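Local coordinates for protein leucine aminopeptidase 2, chloroplastic (Streptomyces sp. BC16019, PDB 5LHJ) that is a metal-dependent aminopeptidase of the M17 family that acts in bottromycin maturation and probably removes N-terminal amino acids from peptides, at residues V292-A297 with R487-T492; R308-L313 with A351-R356. All blocks are in the same frame, centred on the assembly; numbering follows the deposited sequence.

Contact 1: V292-A297 with R487-T492; sequences VAALTA and RTLIET
Ala-294 and Ile-490 mark the place where the two helical segments 292-297 and 487-492 come together, their CA atoms 5.9 Å apart and the segment axes crossing at -45° with a closest approach of 9.1 Å. Two alanines one turn apart, Ala-294 and Ala-297, make up one side of the contact; Leu-489 and Ile-490 supply the bulk on the other. The methyl of Ala-294 points at the partner helix and meets Leu-489 twice, with CB 4.0 Å from Leu-489 CB and equally far from Leu-489 CD1, so it rests against both the root and one branch tip of the leucine. Ile-490 leaves its helix more tangentially, but CG1 lies opposite the carbonyl carbon (chi1 -67°) and the chain then runs on extended, which carries the terminal methyl across to the alanine helix. There Ile-490 CD1 reaches Ala-297 CB at 3.7 Å, while CG1 passes Ala-294 CA at 4.3 Å. No hydrogen bond crosses the contact, which is apolar and buried. In the catalytic domain of this M17 peptidase helix 286-301 packs on the central mixed sheet, turning Leu-295 onto Val-307 and Leu-243, and rests Ala-293 and Ala-297 on helix 164-185. The C-terminal helix 486-498 lies against helix 286-301, and helix 394-407 touches other residues of it, Thr-488 on Ser-404 and Thr-492 on Ala-403. Polar groups stay on the flanks: Thr-296 OG1 returns a hydrogen bond to Ala-293 O at 2.7 Å, an oxygen that also accepts from Ala-297 N. In helix 486-498, Thr-492 OG1 lies above the carbonyl plane of Thr-488 and bonds its O at 2.8 Å, and Glu-491 forms a salt bridge with Arg-406.

Contact 2: R308-L313 with A351-R356; sequences RGHLPL and ADVLVR
His-310 and Val-353 face each other where strand 308-313 passes helix 351-356, their CA atoms 7.1 Å apart, the nearest pair between the two backbones. Val-353 directs its side chain at the strand and divides it between two residues of the same strand face. With CG1 opposite the backbone N (chi1 179°), that methyl comes within 3.6 Å of His-310 CB and approaches the imidazole at a slant, while CG2 lies 3.9 Å from Pro-312 CG and 4.0 Å from Pro-312 CB. The valine thus bridges the histidine and the proline, two positions apart, and the intervening Leu-311 turns to the opposite side, onto helix 286-301. This is one layer of the alpha/beta catalytic domain: strand 306-316 lies in the mixed sheet between strands 239-245 and 255-263, and helix 345-358 covers this face. The helix begins at Glu-345, a manganese ligand, and the side chain of Pro-312 is about 6 Å from that of Lys-261, another manganese ligand. The histidine ring has Arg-308 CD over one face, 3.9 Å above its plane and displaced toward the rim. His-310 ND1 is hydrogen-bonded to Glu-242 OE2 and Tyr-240 OH, and the same Glu-242 oxygen takes a salt bridge from Arg-356 NE, so this carboxylate probably eases the proximity of the two arginines, where Arg-308 NH1 and Arg-356 NH2 stand 5.5 Å apart.

Overall arrangement
Contacts 1 and 2 belong to the same catalytic domain, their centres about 17 Å apart. Helix 286-301 and strand 306-316, successive elements of the chain, tie them together: Val-292 CG2 meets Leu-311 CD1 at 3.6 Å, and Leu-295 CD1 lies equally close to Gly-309 CA. In sequence the order is 292-297, 308-313, 351-356 and 487-492, so both segments of contact 2 fall between those of contact 1. Strand 306-316 is sandwiched between helices 286-301 and 345-358, Leu-311 turning to the first and His-310 and Pro-312 to the second. Contact 2 is the nearer to the manganese ligands, whereas contact 1 brings in the C-terminal helix.

Contact 1: V292-A297 with R487-T492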
loop_
_atom_site.group_PDB
_atom_site.type_symbol
_atom_site.label_atom_id
_atom_site.label_comp_id
_atom_site.label_asym_id
_atom_site.label_seq_id
_atom_site.Cartn_x
_atom_site.Cartn_y
_atom_site.Cartn_z
ATOM N N VAL A 292 37.936 -7.745 -3.392
ATOM C CA VAL A 292 38.885 -8.436 -2.509
ATOM C C VAL A 292 39.282 -9.792 -3.108
ATOM O O VAL A 292 40.471 -10.140 -3.162
ATOM C CB VAL A 292 38.302 -8.617 -1.091
ATOM C CG1 VAL A 292 39.143 -9.566 -0.245
ATOM C CG2 VAL A 292 38.157 -7.259 -0.399
ATOM N N ALA A 293 38.286 -10.550 -3.549
ATOM C CA ALA A 293 38.525 -11.877 -4.084
ATOM C C ALA A 293 39.382 -11.830 -5.356
ATOM O O ALA A 293 40.333 -12.621 -5.483
ATOM C CB ALA A 293 37.208 -12.610 -4.337
ATOM N N ALA A 294 39.074 -10.909 -6.265
ATOM C CA ALA A 294 39.882 -10.736 -7.481
ATOM C C ALA A 294 41.338 -10.422 -7.120
ATOM O O ALA A 294 42.260 -11.040 -7.679
ATOM C CB ALA A 294 39.316 -9.654 -8.379
ATOM N N LEU A 295 41.544 -9.506 -6.178
ATOM C CA LEU A 295 42.916 -9.180 -5.730
ATOM C C LEU A 295 43.658 -10.395 -5.183
ATOM O O LEU A 295 44.856 -10.570 -5.476
ATOM C CB LEU A 295 42.923 -8.037 -4.713
ATOM C CG LEU A 295 42.872 -6.660 -5.390
ATOM C CD1 LEU A 295 42.207 -5.636 -4.500
ATOM C CD2 LEU A 295 44.265 -6.197 -5.794
ATOM N N THR A 296 42.969 -11.247 -4.422
ATOM C CA THR A 296 43.599 -12.458 -3.854
ATOM C C THR A 296 44.034 -13.468 -4.920
ATOM O O THR A 296 44.931 -14.271 -4.676
ATOM C CB THR A 296 42.714 -13.215 -2.815
ATOM O OG1 THR A 296 41.553 -13.807 -3.440
ATOM C CG2 THR A 296 42.322 -12.319 -1.646
ATOM N N ALA A 297 43.383 -13.464 -6.076
ATOM C CA ALA A 297 43.741 -14.362 -7.174
ATOM C C ALA A 297 44.967 -13.919 -7.989
ATOM O O ALA A 297 45.544 -14.730 -8.707
ATOM C CB ALA A 297 42.553 -14.517 -8.112
ATOM N N ARG A 487 35.004 -13.375 -11.520
ATOM C CA ARG A 487 35.637 -13.929 -12.702
ATOM C C ARG A 487 35.684 -12.941 -13.878
ATOM O O ARG A 487 36.671 -12.923 -14.623
ATOM C CB ARG A 487 35.010 -15.270 -13.062
ATOM C CG ARG A 487 35.520 -16.348 -12.111
ATOM C CD ARG A 487 34.844 -17.680 -12.320
ATOM N NE ARG A 487 33.491 -17.542 -11.817
ATOM C CZ ARG A 487 32.366 -17.785 -12.471
ATOM N NH1 ARG A 487 32.347 -18.311 -13.691
ATOM N NH2 ARG A 487 31.225 -17.554 -11.838
ATOM N N THR A 488 34.672 -12.087 -14.014
ATOM C CA THR A 488 34.745 -10.975 -14.974
ATOM C C THR A 488 35.931 -10.041 -14.676
ATOM O O THR A 488 36.673 -9.673 -15.584
ATOM C CB THR A 488 33.424 -10.178 -15.047
ATOM O OG1 THR A 488 32.388 -11.037 -15.532
ATOM C CG2 THR A 488 33.546 -8.979 -15.976
ATOM N N LEU A 489 36.114 -9.677 -13.413
ATOM C CA LEU A 489 37.232 -8.821 -13.021
ATOM C C LEU A 489 38.571 -9.476 -13.351
ATOM O O LEU A 489 39.454 -8.832 -13.911
ATOM C CB LEU A 489 37.195 -8.470 -11.538
ATOM C CG LEU A 489 36.149 -7.456 -11.066
ATOM C CD1 LEU A 489 36.244 -7.374 -9.553
ATOM C CD2 LEU A 489 36.306 -6.081 -11.702
ATOM N N ILE A 490 38.715 -10.751 -13.008
ATOM C CA ILE A 490 39.959 -11.467 -13.302
ATOM C C ILE A 490 40.233 -11.497 -14.809
ATOM O O ILE A 490 41.347 -11.196 -15.235
ATOM C CB ILE A 490 39.963 -12.897 -12.718
ATOM C CG1 ILE A 490 39.975 -12.842 -11.185
ATOM C CG2 ILE A 490 41.176 -13.688 -13.221
ATOM C CD1 ILE A 490 39.719 -14.179 -10.521
ATOM N N GLU A 491 39.232 -11.834 -15.615
ATOM C CA GLU A 491 39.420 -11.834 -17.070
ATOM C C GLU A 491 39.708 -10.434 -17.653
ATOM O O GLU A 491 40.503 -10.299 -18.597
ATOM C CB GLU A 491 38.235 -12.496 -17.770
ATOM C CG GLU A 491 38.237 -14.006 -17.638
ATOM C CD GLU A 491 39.342 -14.703 -18.440
ATOM O OE1 GLU A 491 39.923 -14.104 -19.368
ATOM O OE2 GLU A 491 39.633 -15.880 -18.138
ATOM N N THR A 492 39.093 -9.401 -17.078
ATOM C CA THR A 492 39.380 -8.017 -17.468
ATOM C C THR A 492 40.835 -7.652 -17.177
ATOM O O THR A 492 41.540 -7.114 -18.040
ATOM C CB THR A 492 38.433 -7.038 -16.764
ATOM O OG1 THR A 492 37.086 -7.358 -17.131
ATOM C CG2 THR A 492 38.728 -5.609 -17.147
#

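Contact 2: R308-L313 with A351-R356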
loop_
_atom_site.group_PDB
_atom_site.type_symbol
_atom_site.label_atom_id
_atom_site.label_comp_id
_atom_site.label_asym_id
_atom_site.label_seq_id
_atom_site.Cartn_x
_atom_site.Cartn_y
_atom_site.Cartn_z
ATOM N N ARG A 308 45.343 -1.814 -7.411
ATOM C CA ARG A 308 45.012 -1.305 -6.091
ATOM C C ARG A 308 43.510 -1.424 -5.833
ATOM O O ARG A 308 42.718 -0.903 -6.611
ATOM C CB ARG A 308 45.447 0.150 -5.998
ATOM C CG ARG A 308 44.854 0.946 -4.844
ATOM C CD ARG A 308 45.425 0.660 -3.471
ATOM N NE ARG A 308 46.835 1.080 -3.370
ATOM C CZ ARG A 308 47.272 2.334 -3.264
ATOM N NH1 ARG A 308 46.425 3.366 -3.263
ATOM N NH2 ARG A 308 48.589 2.557 -3.177
ATOM N N GLY A 309 43.144 -2.049 -4.718
ATOM C CA GLY A 309 41.765 -2.097 -4.228
ATOM C C GLY A 309 41.497 -0.999 -3.212
ATOM O O GLY A 309 42.361 -0.707 -2.373
ATOM N N HIS A 310 40.314 -0.394 -3.292
ATOM C CA HIS A 310 39.885 0.703 -2.429
ATOM C C HIS A 310 38.514 0.305 -1.890
ATOM O O HIS A 310 37.569 0.147 -2.674
ATOM C CB HIS A 310 39.756 2.012 -3.224
ATOM C CG HIS A 310 40.956 2.362 -4.054
ATOM N ND1 HIS A 310 41.924 3.244 -3.626
ATOM C CD2 HIS A 310 41.313 1.997 -5.307
ATOM C CE1 HIS A 310 42.836 3.392 -4.571
ATOM N NE2 HIS A 310 42.481 2.654 -5.606
ATOM N N LEU A 311 38.418 0.101 -0.575
ATOM C CA LEU A 311 37.282 -0.609 0.038
ATOM C C LEU A 311 36.682 0.137 1.246
ATOM O O LEU A 311 37.130 -0.037 2.379
ATOM C CB LEU A 311 37.713 -2.023 0.452
ATOM C CG LEU A 311 38.296 -2.856 -0.710
ATOM C CD1 LEU A 311 39.288 -3.887 -0.236
ATOM C CD2 LEU A 311 37.186 -3.466 -1.551
ATOM N N PRO A 312 35.649 0.971 1.008
ATOM C CA PRO A 312 34.914 1.601 2.110
ATOM C C PRO A 312 33.899 0.639 2.728
ATOM O O PRO A 312 33.070 0.056 2.001
ATOM C CB PRO A 312 34.219 2.776 1.426
ATOM C CG PRO A 312 33.977 2.301 0.025
ATOM C CD PRO A 312 35.150 1.412 -0.308
ATOM N N LEU A 313 33.973 0.481 4.051
ATOM C CA LEU A 313 33.180 -0.494 4.797
ATOM C C LEU A 313 32.356 0.205 5.872
ATOM O O LEU A 313 32.899 0.964 6.664
ATOM C CB LEU A 313 34.104 -1.534 5.446
ATOM C CG LEU A 313 35.244 -2.115 4.610
ATOM C CD1 LEU A 313 36.012 -3.149 5.420
ATOM C CD2 LEU A 313 34.741 -2.771 3.341
ATOM N N ALA A 351 31.615 8.099 -3.558
ATOM C CA ALA A 351 32.021 9.396 -4.133
ATOM C C ALA A 351 33.443 9.799 -3.757
ATOM O O ALA A 351 34.307 9.985 -4.619
ATOM C CB ALA A 351 31.042 10.481 -3.711
ATOM N N ASP A 352 33.716 9.874 -2.462
ATOM C CA ASP A 352 35.030 10.364 -2.002
ATOM C C ASP A 352 36.135 9.366 -2.307
ATOM O O ASP A 352 37.272 9.752 -2.561
ATOM C CB ASP A 352 34.999 10.664 -0.507
ATOM C CG ASP A 352 33.845 11.545 -0.140
ATOM O OD1 ASP A 352 34.001 12.774 -0.263
ATOM O OD2 ASP A 352 32.744 11.032 0.203
ATOM N N VAL A 353 35.798 8.078 -2.317
ATOM C CA VAL A 353 36.793 7.056 -2.649
ATOM C C VAL A 353 37.197 7.163 -4.128
ATOM O O VAL A 353 38.364 7.004 -4.463
ATOM C CB VAL A 353 36.297 5.639 -2.297
ATOM C CG1 VAL A 353 37.337 4.590 -2.672
ATOM C CG2 VAL A 353 35.948 5.568 -0.813
ATOM N N LEU A 354 36.245 7.463 -5.013
ATOM C CA LEU A 354 36.575 7.705 -6.428
ATOM C C LEU A 354 37.470 8.932 -6.618
ATOM O O LEU A 354 38.367 8.921 -7.471
ATOM C CB LEU A 354 35.301 7.835 -7.270
ATOM C CG LEU A 354 34.533 6.535 -7.494
ATOM C CD1 LEU A 354 33.148 6.831 -8.051
ATOM C CD2 LEU A 354 35.289 5.597 -8.425
ATOM N N VAL A 355 37.255 9.967 -5.805
ATOM C CA VAL A 355 38.138 11.151 -5.824
ATOM C C VAL A 355 39.554 10.696 -5.442
ATOM O O VAL A 355 40.517 10.957 -6.163
ATOM C CB VAL A 355 37.655 12.282 -4.881
ATOM C CG1 VAL A 355 38.655 13.437 -4.846
ATOM C CG2 VAL A 355 36.273 12.804 -5.296
ATOM N N ARG A 356 39.663 9.996 -4.323
ATOM C CA ARG A 356 40.952 9.533 -3.830
ATOM C C ARG A 356 41.634 8.601 -4.842
ATOM O O ARG A 356 42.843 8.728 -5.101
ATOM C CB ARG A 356 40.790 8.835 -2.474
ATOM C CG ARG A 356 42.107 8.401 -1.831
ATOM C CD ARG A 356 41.909 7.665 -0.521
ATOM N NE ARG A 356 43.152 7.025 -0.094
ATOM C CZ ARG A 356 44.174 7.633 0.509
ATOM N NH1 ARG A 356 44.152 8.940 0.790
ATOM N NH2 ARG A 356 45.257 6.915 0.836
#